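Local coordinates for beta-galactosidase (Marinomonas sp. ef1, PDB 6Y2K), which hydrolyses terminal beta-D-galactosyl residues from beta-galactosides, as a cold-active family GH42 glycoside hydrolase that assembles into a hexamer, at residues F246-D251 with L414-D419; E275-E280 with W438-Y443; V630-N635 with A651-Q656. One frame throughout, in Å; residues are numbered along the deposited sequence. Where two conformers were deposited one is given.

Interaction 1: F246-D251 with L414-D419; sequences FFTAFD and LMFDYD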
loop_
_atom_site.group_PDB
_atom_site.type_symbol
_atom_site.label_atom_id
_atom_site.label_comp_id
_atom_site.label_asym_id
_atom_site.label_seq_id
_atom_site.Cartn_x
_atom_site.Cartn_y
_atom_site.Cartn_z
ATOM N N PHE A 246 2.114 -1.843 35.229
ATOM C CA PHE A 246 3.034 -2.475 34.267
ATOM C C PHE A 246 4.390 -2.704 34.919
ATOM O O PHE A 246 5.434 -2.345 34.370
ATOM C CB PHE A 246 3.118 -1.632 32.971
ATOM C CG PHE A 246 1.769 -1.289 32.417
ATOM C CD1 PHE A 246 1.087 -2.199 31.616
ATOM C CD2 PHE A 246 1.139 -0.097 32.762
ATOM C CE1 PHE A 246 -0.178 -1.910 31.133
ATOM C CE2 PHE A 246 -0.133 0.187 32.299
ATOM C CZ PHE A 246 -0.789 -0.717 31.473
ATOM N N PHE A 247 4.346 -3.291 36.116
ATOM C CA PHE A 247 5.539 -3.496 36.940
ATOM C C PHE A 247 5.432 -4.798 37.726
ATOM O O PHE A 247 4.528 -4.968 38.547
ATOM C CB PHE A 247 5.790 -2.320 37.894
ATOM C CG PHE A 247 7.151 -2.363 38.504
ATOM C CD1 PHE A 247 8.247 -1.868 37.808
ATOM C CD2 PHE A 247 7.358 -3.001 39.723
ATOM C CE1 PHE A 247 9.520 -1.962 38.344
ATOM C CE2 PHE A 247 8.624 -3.094 40.268
ATOM C CZ PHE A 247 9.710 -2.582 39.574
ATOM N N THR A 248 6.375 -5.704 37.495
ATOM C CA THR A 248 6.267 -7.069 37.998
ATOM C C THR A 248 7.495 -7.608 38.736
ATOM O O THR A 248 7.541 -8.798 39.050
ATOM C CB THR A 248 5.951 -8.005 36.824
ATOM O OG1 THR A 248 6.949 -7.834 35.815
ATOM C CG2 THR A 248 4.604 -7.681 36.245
ATOM N N ALA A 249 8.459 -6.744 39.055
ATOM C CA ALA A 249 9.769 -7.200 39.533
ATOM C C ALA A 249 9.812 -7.705 40.980
ATOM O O ALA A 249 10.781 -8.363 41.345
ATOM C CB ALA A 249 10.813 -6.110 39.334
ATOM N N PHE A 250 8.805 -7.385 41.801
ATOM C CA PHE A 250 8.642 -8.025 43.114
ATOM C C PHE A 250 7.231 -8.596 43.278
ATOM O O PHE A 250 6.309 -8.246 42.536
ATOM C CB PHE A 250 9.000 -7.076 44.268
ATOM C CG PHE A 250 8.032 -5.944 44.471
ATOM C CD1 PHE A 250 8.204 -4.742 43.804
ATOM C CD2 PHE A 250 6.969 -6.067 45.361
ATOM C CE1 PHE A 250 7.317 -3.696 43.996
ATOM C CE2 PHE A 250 6.077 -5.017 45.557
ATOM C CZ PHE A 250 6.258 -3.830 44.884
ATOM N N ASP A 251 7.085 -9.494 44.245
ATOM C CA ASP A 251 5.801 -10.131 44.538
ATOM C C ASP A 251 4.918 -9.176 45.342
ATOM O O ASP A 251 5.116 -9.010 46.556
ATOM C CB ASP A 251 6.048 -11.446 45.286
ATOM C CG ASP A 251 4.783 -12.263 45.509
ATOM O OD1 ASP A 251 3.665 -11.728 45.372
ATOM O OD2 ASP A 251 4.934 -13.463 45.840
ATOM N N LEU A 414 -9.246 -14.404 37.257
ATOM C CA LEU A 414 -8.035 -14.603 36.466
ATOM C C LEU A 414 -6.876 -14.717 37.458
ATOM O O LEU A 414 -6.640 -13.795 38.228
ATOM C CB LEU A 414 -7.837 -13.412 35.530
ATOM C CG LEU A 414 -6.644 -13.442 34.561
ATOM C CD1 LEU A 414 -6.914 -12.527 33.377
ATOM C CD2 LEU A 414 -5.322 -13.059 35.225
ATOM N N MET A 415 -6.172 -15.842 37.456
ATOM C CA MET A 415 -5.069 -16.068 38.401
ATOM C C MET A 415 -3.752 -15.498 37.871
ATOM O O MET A 415 -3.231 -15.978 36.850
ATOM C CB MET A 415 -4.904 -17.565 38.683
ATOM C CG MET A 415 -3.830 -17.917 39.711
ATOM S SD MET A 415 -3.858 -19.664 40.164
ATOM C CE MET A 415 -5.317 -19.679 41.204
ATOM N N PHE A 416 -3.221 -14.494 38.578
ATOM C CA PHE A 416 -1.941 -13.866 38.263
ATOM C C PHE A 416 -0.910 -14.244 39.329
ATOM O O PHE A 416 -1.150 -14.044 40.520
ATOM C CB PHE A 416 -2.097 -12.346 38.218
ATOM C CG PHE A 416 -0.880 -11.629 37.706
ATOM C CD1 PHE A 416 0.145 -11.260 38.574
ATOM C CD2 PHE A 416 -0.738 -11.349 36.351
ATOM C CE1 PHE A 416 1.272 -10.609 38.107
ATOM C CE2 PHE A 416 0.396 -10.705 35.877
ATOM C CZ PHE A 416 1.402 -10.331 36.756
ATOM N N ASP A 417 0.231 -14.768 38.885
ATOM C CA ASP A 417 1.282 -15.267 39.764
ATOM C C ASP A 417 2.606 -14.584 39.396
ATOM O O ASP A 417 3.128 -14.806 38.305
ATOM C CB ASP A 417 1.382 -16.790 39.602
ATOM C CG ASP A 417 2.193 -17.450 40.698
ATOM O OD1 ASP A 417 1.612 -17.814 41.744
ATOM O OD2 ASP A 417 3.410 -17.628 40.500
ATOM N N TYR A 418 3.142 -13.756 40.300
ATOM C CA TYR A 418 4.435 -13.095 40.056
ATOM C C TYR A 418 5.573 -14.097 39.800
ATOM O O TYR A 418 6.431 -13.863 38.949
ATOM C CB TYR A 418 4.791 -12.124 41.189
ATOM C CG TYR A 418 3.923 -10.891 41.174
ATOM C CD1 TYR A 418 4.255 -9.789 40.382
ATOM C CD2 TYR A 418 2.754 -10.828 41.929
ATOM C CE1 TYR A 418 3.448 -8.658 40.353
ATOM C CE2 TYR A 418 1.942 -9.701 41.906
ATOM C CZ TYR A 418 2.294 -8.620 41.114
ATOM O OH TYR A 418 1.487 -7.507 41.084
ATOM N N ASP A 419 5.549 -15.228 40.497
ATOM C CA ASP A 419 6.573 -16.242 40.293
ATOM C C ASP A 419 6.529 -16.807 38.871
ATOM O O ASP A 419 7.579 -17.002 38.256
ATOM C CB ASP A 419 6.476 -17.363 41.332
ATOM C CG ASP A 419 7.767 -18.124 41.473
ATOM O OD1 ASP A 419 8.695 -17.580 42.112
ATOM O OD2 ASP A 419 7.857 -19.256 40.939
HETATM O O HOH W 1 2.119 -5.452 39.522
#
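The loop 246-251, which follows barrel strand 238-244, comes nearest to the strand-to-helix turn 414-419 at Asp251 and Tyr418, whose CA atoms are 5.5 Å apart. Tyr418 carries the contact: with CG anti to its carbonyl carbon (chi1 -71°), its ring slides between the loop and Phe416. Over one face lies the carbonyl oxygen of Phe250, 3.4 Å from Tyr418 CD1; against the other, Phe416 CE1 stands 3.6 Å above the plane and over the ring centre. The edge meets Thr248 O, 3.7 Å from Tyr418 CD1 and hydrogen-bonded to Trp422 NE1 of helix 418-426. Asp251 OD1 sits near Tyr418 CD2, but its hydrogen bond goes to Lys254 N, capping helix 252-256. Thr248 CG2 reaches the edge of the Phe416 ring at CZ, 4.2 Å away, crossing it at about a right angle. A water in the plane of the Tyr418 ring lies 2.7 Å from Tyr418 OH and donates to Phe247 O at 2.6 Å. No direct hydrogen bond joins the two segments; an aromatic ring packed among backbone carbonyls and one bridging water tie the trimerisation-domain turn to the barrel loop.

Interaction 2: E275-E280 with W438-Y443; sequences EPLYTE and WCYRMY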
loop_
_atom_site.group_PDB
_atom_site.type_symbol
_atom_site.label_atom_id
_atom_site.label_comp_id
_atom_site.label_asym_id
_atom_site.label_seq_id
_atom_site.Cartn_x
_atom_site.Cartn_y
_atom_site.Cartn_z
ATOM N N GLU A 275 4.328 1.992 26.848
ATOM C CA GLU A 275 4.410 0.524 26.969
ATOM C C GLU A 275 4.377 -0.235 25.632
ATOM O O GLU A 275 3.464 -0.027 24.833
ATOM C CB GLU A 275 3.293 -0.018 27.875
ATOM C CG GLU A 275 3.369 0.431 29.327
ATOM C CD GLU A 275 4.640 0.017 30.048
ATOM O OE1 GLU A 275 5.040 0.735 30.994
ATOM O OE2 GLU A 275 5.230 -1.025 29.687
ATOM N N PRO A 276 5.353 -1.134 25.393
ATOM C CA PRO A 276 5.294 -1.960 24.177
ATOM C C PRO A 276 4.115 -2.922 24.079
ATOM O O PRO A 276 3.841 -3.421 22.993
ATOM C CB PRO A 276 6.610 -2.747 24.217
ATOM C CG PRO A 276 7.530 -1.889 24.998
ATOM C CD PRO A 276 6.665 -1.256 26.058
ATOM N N LEU A 277 3.435 -3.203 25.190
ATOM C CA LEU A 277 2.159 -3.947 25.177
ATOM C C LEU A 277 1.182 -3.478 24.082
ATOM O O LEU A 277 0.523 -4.290 23.427
ATOM C CB LEU A 277 1.479 -3.786 26.542
ATOM C CG LEU A 277 0.049 -4.290 26.732
ATOM C CD1 LEU A 277 -0.002 -5.796 26.600
ATOM C CD2 LEU A 277 -0.466 -3.862 28.093
ATOM N N TYR A 278 1.070 -2.165 23.917
ATOM C CA TYR A 278 0.031 -1.598 23.074
ATOM C C TYR A 278 0.443 -1.495 21.610
ATOM O O TYR A 278 1.603 -1.214 21.298
ATOM C CB TYR A 278 -0.388 -0.234 23.620
ATOM C CG TYR A 278 -0.972 -0.325 25.015
ATOM C CD1 TYR A 278 -2.137 -1.057 25.254
ATOM C CD2 TYR A 278 -0.358 0.305 26.102
ATOM C CE1 TYR A 278 -2.676 -1.153 26.528
ATOM C CE2 TYR A 278 -0.891 0.215 27.377
ATOM C CZ TYR A 278 -2.060 -0.508 27.587
ATOM O OH TYR A 278 -2.619 -0.599 28.853
ATOM N N THR A 279 -0.521 -1.740 20.721
ATOM C CA THR A 279 -0.308 -1.631 19.285
ATOM C C THR A 279 -0.274 -0.179 18.844
ATOM O O THR A 279 -0.700 0.730 19.572
ATOM C CB THR A 279 -1.420 -2.323 18.485
ATOM O OG1 THR A 279 -2.680 -1.688 18.754
ATOM C CG2 THR A 279 -1.488 -3.816 18.815
ATOM N N GLU A 280 0.206 0.031 17.623
ATOM C CA GLU A 280 0.203 1.377 17.038
ATOM C C GLU A 280 -1.221 1.935 16.937
ATOM O O GLU A 280 -1.451 3.098 17.291
ATOM C CB GLU A 280 0.932 1.423 15.684
ATOM C CG GLU A 280 2.393 1.846 15.817
ATOM C CD GLU A 280 3.064 1.231 17.034
ATOM O OE1 GLU A 280 3.745 1.938 17.806
ATOM O OE2 GLU A 280 2.885 0.016 17.229
ATOM N N TRP A 438 -0.010 -11.643 27.658
ATOM C CA TRP A 438 -0.995 -12.717 27.499
ATOM C C TRP A 438 -2.119 -12.590 28.536
ATOM O O TRP A 438 -3.293 -12.673 28.172
ATOM C CB TRP A 438 -0.311 -14.089 27.574
ATOM C CG TRP A 438 -1.252 -15.270 27.532
ATOM C CD1 TRP A 438 -1.398 -16.212 28.493
ATOM C CD2 TRP A 438 -2.164 -15.622 26.478
ATOM N NE1 TRP A 438 -2.345 -17.136 28.121
ATOM C CE2 TRP A 438 -2.834 -16.802 26.887
ATOM C CE3 TRP A 438 -2.487 -15.057 25.236
ATOM C CZ2 TRP A 438 -3.806 -17.441 26.088
ATOM C CZ3 TRP A 438 -3.459 -15.684 24.441
ATOM C CH2 TRP A 438 -4.115 -16.860 24.882
ATOM N N CYS A 439 -1.756 -12.351 29.803
ATOM C CA CYS A 439 -2.749 -12.127 30.868
ATOM C C CYS A 439 -3.648 -10.928 30.534
ATOM O O CYS A 439 -4.882 -11.011 30.631
ATOM C CB CYS A 439 -2.080 -11.917 32.233
ATOM S SG CYS A 439 -1.270 -13.363 32.964
ATOM N N TYR A 440 -3.020 -9.843 30.087
ATOM C CA TYR A 440 -3.729 -8.615 29.727
ATOM C C TYR A 440 -4.690 -8.834 28.558
ATOM O O TYR A 440 -5.800 -8.333 28.588
ATOM C CB TYR A 440 -2.733 -7.505 29.367
ATOM C CG TYR A 440 -3.341 -6.131 29.255
ATOM C CD1 TYR A 440 -3.848 -5.663 28.041
ATOM C CD2 TYR A 440 -3.396 -5.281 30.357
ATOM C CE1 TYR A 440 -4.398 -4.394 27.938
ATOM C CE2 TYR A 440 -3.934 -4.006 30.255
ATOM C CZ TYR A 440 -4.440 -3.572 29.047
ATOM O OH TYR A 440 -4.962 -2.306 28.944
ATOM N N ARG A 441 -4.259 -9.581 27.543
ATOM C CA ARG A 441 -5.117 -9.858 26.374
ATOM C C ARG A 441 -6.258 -10.851 26.678
ATOM O O ARG A 441 -7.345 -10.737 26.092
ATOM C CB ARG A 441 -4.281 -10.319 25.178
ATOM C CG ARG A 441 -3.292 -9.276 24.670
ATOM C CD ARG A 441 -3.972 -8.011 24.171
ATOM N NE ARG A 441 -3.018 -6.953 23.825
ATOM C CZ ARG A 441 -3.358 -5.707 23.492
ATOM N NH1 ARG A 441 -4.634 -5.331 23.435
ATOM N NH2 ARG A 441 -2.417 -4.817 23.199
ATOM N N MET A 442 -6.027 -11.792 27.592
ATOM C CA MET A 442 -7.126 -12.647 28.087
ATOM C C MET A 442 -8.134 -11.784 28.860
ATOM O O MET A 442 -9.342 -11.934 28.689
ATOM C CB MET A 442 -6.616 -13.800 28.960
ATOM C CG MET A 442 -5.811 -14.852 28.200
ATOM S SD MET A 442 -5.780 -16.455 29.027
ATOM C CE MET A 442 -7.335 -17.144 28.472
ATOM N N TYR A 443 -7.615 -10.855 29.667
ATOM C CA TYR A 443 -8.440 -9.931 30.439
ATOM C C TYR A 443 -9.260 -8.999 29.534
ATOM O O TYR A 443 -10.450 -8.785 29.781
ATOM C CB TYR A 443 -7.560 -9.130 31.408
ATOM C CG TYR A 443 -8.304 -8.154 32.295
ATOM C CD1 TYR A 443 -8.902 -8.574 33.490
ATOM C CD2 TYR A 443 -8.391 -6.812 31.954
ATOM C CE1 TYR A 443 -9.563 -7.673 34.317
ATOM C CE2 TYR A 443 -9.054 -5.905 32.763
ATOM C CZ TYR A 443 -9.640 -6.338 33.940
ATOM O OH TYR A 443 -10.296 -5.420 34.720
HETATM O O HOH W 2 -0.256 -7.448 23.300
#
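Leu277 and Tyr278 meet Tyr440 and Arg441 where a loop of the TIM barrel, between helices 268-274 and 280-285, packs on helix 435-448 of the trimerisation domain. Leu277 CD2 stands over the centre of the Tyr440 ring in a CH-pi contact, 3.7 Å from its centroid. The same methyl group also lies over one face of the Tyr278 ring, toward its rim, and so fills the corner between the two tyrosines. Tyr278 turns its edge to the face of Tyr440 in an offset edge-to-face pair, with centroids 5.8 Å apart and planes at 81°. Their phenols close the far side of this corner: Tyr278 OH donates to Tyr440 OH at 2.9 Å. Tyr440 gets there by placing CG anti to its backbone N (chi1 -168°), which sends the ring off the helix toward the loop. If Tyr440 were an alanine, Leu277 CD2 would probably lose the ring face it rests on and Tyr278 OH its acceptor. Beside the rings, the Arg441 chain bends at chi2 and brings its guanidinium edge-on to the loop backbone. Arg441 NH2 donates to Leu277 O at 3.0 Å along a clearly bent path (143° at the hydrogen), approaching from above the carbonyl plane. A water also joins them, accepting from Arg441 NE at 2.9 Å and donating to Leu277 O at 3.3 Å. Further out, His291 and Phe297 bring more rings to Tyr440. Arg441 NH1 forms salt bridges with Glu282 and Glu444, which should fix the rotation of the guanidinium. Glu282 links arginine and loop a second time, its OE2 pairing with Arg441 NH1 while its OE1 accepts from Thr279 N.

Interaction 3: V630-N635 with A651-Q656; sequences VFEPQN and AIWKKQ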
loop_
_atom_site.group_PDB
_atom_site.type_symbol
_atom_site.label_atom_id
_atom_site.label_comp_id
_atom_site.label_asym_id
_atom_site.label_seq_id
_atom_site.Cartn_x
_atom_site.Cartn_y
_atom_site.Cartn_z
ATOM N N VAL A 630 -24.634 4.049 22.218
ATOM C CA VAL A 630 -25.760 3.759 23.076
ATOM C C VAL A 630 -25.449 2.525 23.915
ATOM O O VAL A 630 -25.029 1.481 23.392
ATOM C CB VAL A 630 -27.048 3.604 22.239
ATOM C CG1 VAL A 630 -28.215 3.129 23.091
ATOM C CG2 VAL A 630 -27.373 4.940 21.575
ATOM N N PHE A 631 -25.605 2.674 25.229
ATOM C CA PHE A 631 -25.591 1.542 26.154
ATOM C C PHE A 631 -26.824 1.639 27.049
ATOM O O PHE A 631 -27.019 2.633 27.741
ATOM C CB PHE A 631 -24.317 1.509 27.015
ATOM C CG PHE A 631 -24.352 0.450 28.077
ATOM C CD1 PHE A 631 -24.124 -0.875 27.752
ATOM C CD2 PHE A 631 -24.685 0.771 29.397
ATOM C CE1 PHE A 631 -24.195 -1.867 28.718
ATOM C CE2 PHE A 631 -24.755 -0.212 30.366
ATOM C CZ PHE A 631 -24.510 -1.533 30.029
ATOM N N GLU A 632 -27.639 0.593 27.025
ATOM C CA GLU A 632 -28.858 0.527 27.814
ATOM C C GLU A 632 -28.931 -0.853 28.455
ATOM O O GLU A 632 -29.249 -1.833 27.777
ATOM C CB GLU A 632 -30.080 0.767 26.928
ATOM C CG GLU A 632 -31.402 0.775 27.685
ATOM C CD GLU A 632 -32.616 0.934 26.779
ATOM O OE1 GLU A 632 -32.489 0.748 25.543
ATOM O OE2 GLU A 632 -33.704 1.249 27.313
ATOM N N PRO A 633 -28.633 -0.941 29.764
ATOM C CA PRO A 633 -28.793 -2.226 30.435
ATOM C C PRO A 633 -30.277 -2.517 30.643
ATOM O O PRO A 633 -31.085 -1.588 30.705
ATOM C CB PRO A 633 -28.054 -2.029 31.761
ATOM C CG PRO A 633 -28.093 -0.559 32.016
ATOM C CD PRO A 633 -28.320 0.145 30.711
ATOM N N GLN A 634 -30.632 -3.795 30.701
ATOM C CA GLN A 634 -32.030 -4.181 30.897
ATOM C C GLN A 634 -32.392 -4.110 32.383
ATOM O O GLN A 634 -31.537 -4.322 33.241
ATOM C CB GLN A 634 -32.301 -5.573 30.304
ATOM C CG GLN A 634 -31.672 -6.746 31.053
ATOM C CD GLN A 634 -31.530 -8.010 30.206
ATOM O OE1 GLN A 634 -31.471 -7.956 28.971
ATOM N NE2 GLN A 634 -31.468 -9.160 30.876
ATOM N N ASN A 635 -33.654 -3.780 32.662
ATOM C CA ASN A 635 -34.216 -3.792 34.016
ATOM C C ASN A 635 -33.418 -2.897 34.964
ATOM O O ASN A 635 -32.939 -3.336 36.009
ATOM C CB ASN A 635 -34.307 -5.230 34.549
ATOM C CG ASN A 635 -35.132 -6.133 33.645
ATOM O OD1 ASN A 635 -36.247 -5.782 33.255
ATOM N ND2 ASN A 635 -34.585 -7.294 33.302
ATOM N N ALA A 651 -21.776 6.645 32.481
ATOM C CA ALA A 651 -23.168 6.576 32.926
ATOM C C ALA A 651 -23.288 5.553 34.048
ATOM O O ALA A 651 -22.576 4.542 34.054
ATOM C CB ALA A 651 -24.095 6.226 31.774
ATOM N N ILE A 652 -24.188 5.829 34.992
ATOM C CA ILE A 652 -24.406 4.975 36.159
ATOM C C ILE A 652 -25.905 4.675 36.274
ATOM O O ILE A 652 -26.728 5.594 36.272
ATOM C CB ILE A 652 -23.886 5.632 37.459
ATOM C CG1 ILE A 652 -22.411 6.049 37.273
ATOM C CG2 ILE A 652 -24.060 4.677 38.642
ATOM C CD1 ILE A 652 -21.777 6.705 38.471
ATOM N N TRP A 653 -26.226 3.386 36.367
ATOM C CA TRP A 653 -27.592 2.879 36.412
ATOM C C TRP A 653 -27.777 2.065 37.693
ATOM O O TRP A 653 -26.812 1.503 38.214
ATOM C CB TRP A 653 -27.862 1.947 35.218
ATOM C CG TRP A 653 -27.742 2.566 33.842
ATOM C CD1 TRP A 653 -26.593 2.988 33.214
ATOM C CD2 TRP A 653 -28.807 2.782 32.911
ATOM N NE1 TRP A 653 -26.890 3.478 31.960
ATOM C CE2 TRP A 653 -28.241 3.366 31.752
ATOM C CE3 TRP A 653 -30.191 2.552 32.950
ATOM C CZ2 TRP A 653 -29.012 3.714 30.639
ATOM C CZ3 TRP A 653 -30.962 2.898 31.838
ATOM C CH2 TRP A 653 -30.366 3.476 30.699
ATOM N N LYS A 654 -29.016 1.985 38.176
ATOM C CA LYS A 654 -29.367 1.096 39.286
ATOM C C LYS A 654 -30.365 0.039 38.824
ATOM O O LYS A 654 -31.288 0.342 38.067
ATOM C CB LYS A 654 -29.916 1.875 40.490
ATOM C CG LYS A 654 -31.168 2.702 40.249
ATOM C CD LYS A 654 -31.567 3.437 41.524
ATOM C CE LYS A 654 -32.796 4.314 41.316
ATOM N NZ LYS A 654 -33.073 5.188 42.494
ATOM N N LYS A 655 -30.163 -1.200 39.267
ATOM C CA LYS A 655 -31.066 -2.294 38.937
ATOM C C LYS A 655 -32.433 -2.058 39.584
ATOM O O LYS A 655 -32.508 -1.524 40.694
ATOM C CB LYS A 655 -30.487 -3.628 39.401
ATOM C CG LYS A 655 -29.242 -4.038 38.639
ATOM C CD LYS A 655 -28.693 -5.351 39.161
ATOM C CE LYS A 655 -27.312 -5.634 38.603
ATOM N NZ LYS A 655 -26.766 -6.911 39.137
ATOM N N GLN A 656 -33.500 -2.426 38.874
ATOM C CA GLN A 656 -34.876 -2.228 39.361
ATOM C C GLN A 656 -35.278 -3.360 40.299
ATOM O O GLN A 656 -34.890 -4.510 40.095
ATOM C CB GLN A 656 -35.861 -2.139 38.192
ATOM C CG GLN A 656 -35.738 -0.850 37.381
ATOM C CD GLN A 656 -36.492 -0.882 36.053
ATOM O OE1 GLN A 656 -37.029 -1.915 35.639
ATOM N NE2 GLN A 656 -36.527 0.263 35.373
HETATM O O HOH W 3 -25.616 4.574 29.494
#
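One face of the indole of Trp653, on strand 649-655 of the small C-terminal antiparallel sheet, carries the ring of Pro633, whose CD stands over the six-membered ring, 3.4 Å from its centroid and close to the normal. Pro633 CG continues the cover toward the five-membered ring, 3.5 Å from Trp653 CD2. At the indole edge, in plane, lies a water that accepts from Trp653 NE1 at 3.0 Å and donates to Phe631 O. The same water is also in the plane of the Phe631 ring, at its edge, while one face of that phenyl has Pro633 N above it, offset toward the rim. Trp653 NE1 lies at the edge of the Phe631 ring, 4.3 Å from Phe631 CD2. In the sheet, strand 649-655 is flanked by strands 618-623 and 636-640; segment 630-635 is the loop leading into the latter. Trp653 places CG anti to its carbonyl carbon (chi1 -61°), turning the indole under the loop, where Glu632 CG adds a more distant contact at Trp653 CH2. Leu638 of strand 636-640 also packs on the tryptophan. The loop also reaches a second subunit, Val630 packing on Gly565 of that chain. At the last modelled residue, Gln656 N donates to Asn635 O at 3.1 Å in a nearly straight bond (168°), although the donor stands above the carbonyl plane. Lys655 turns its amine elsewhere, to a salt bridge with Glu614. The extended Gln656 side chain runs beside Asn635, its OE1 3.8 Å from Asn635 CA.

Interactions 1 and 2 form one continuous seam between the TIM barrel and the trimerisation domain, their centres 15 Å apart. Phe246 joins them on the barrel side, its CZ 3.2 Å from Tyr278 OH and its CE1 3.6 Å from Leu277 CD2; on the other side Leu414 CD1 lies 3.7 Å from Cys439 O. Loop 246-251 leaves the C-terminal end of strand 238-244, the side on which TIM-barrel enzymes hold their active site; 275-280 comes one helix after strand 261-266. A bound glycerol, probably from the crystallisation liquor, lies about 3 Å from the Thr248 side chain, and glycerol is also found about 5 Å from that of Leu277. Interaction 3 stands apart near a subunit interface, its centre 34 Å from interaction 1 and 29 Å from interaction 2.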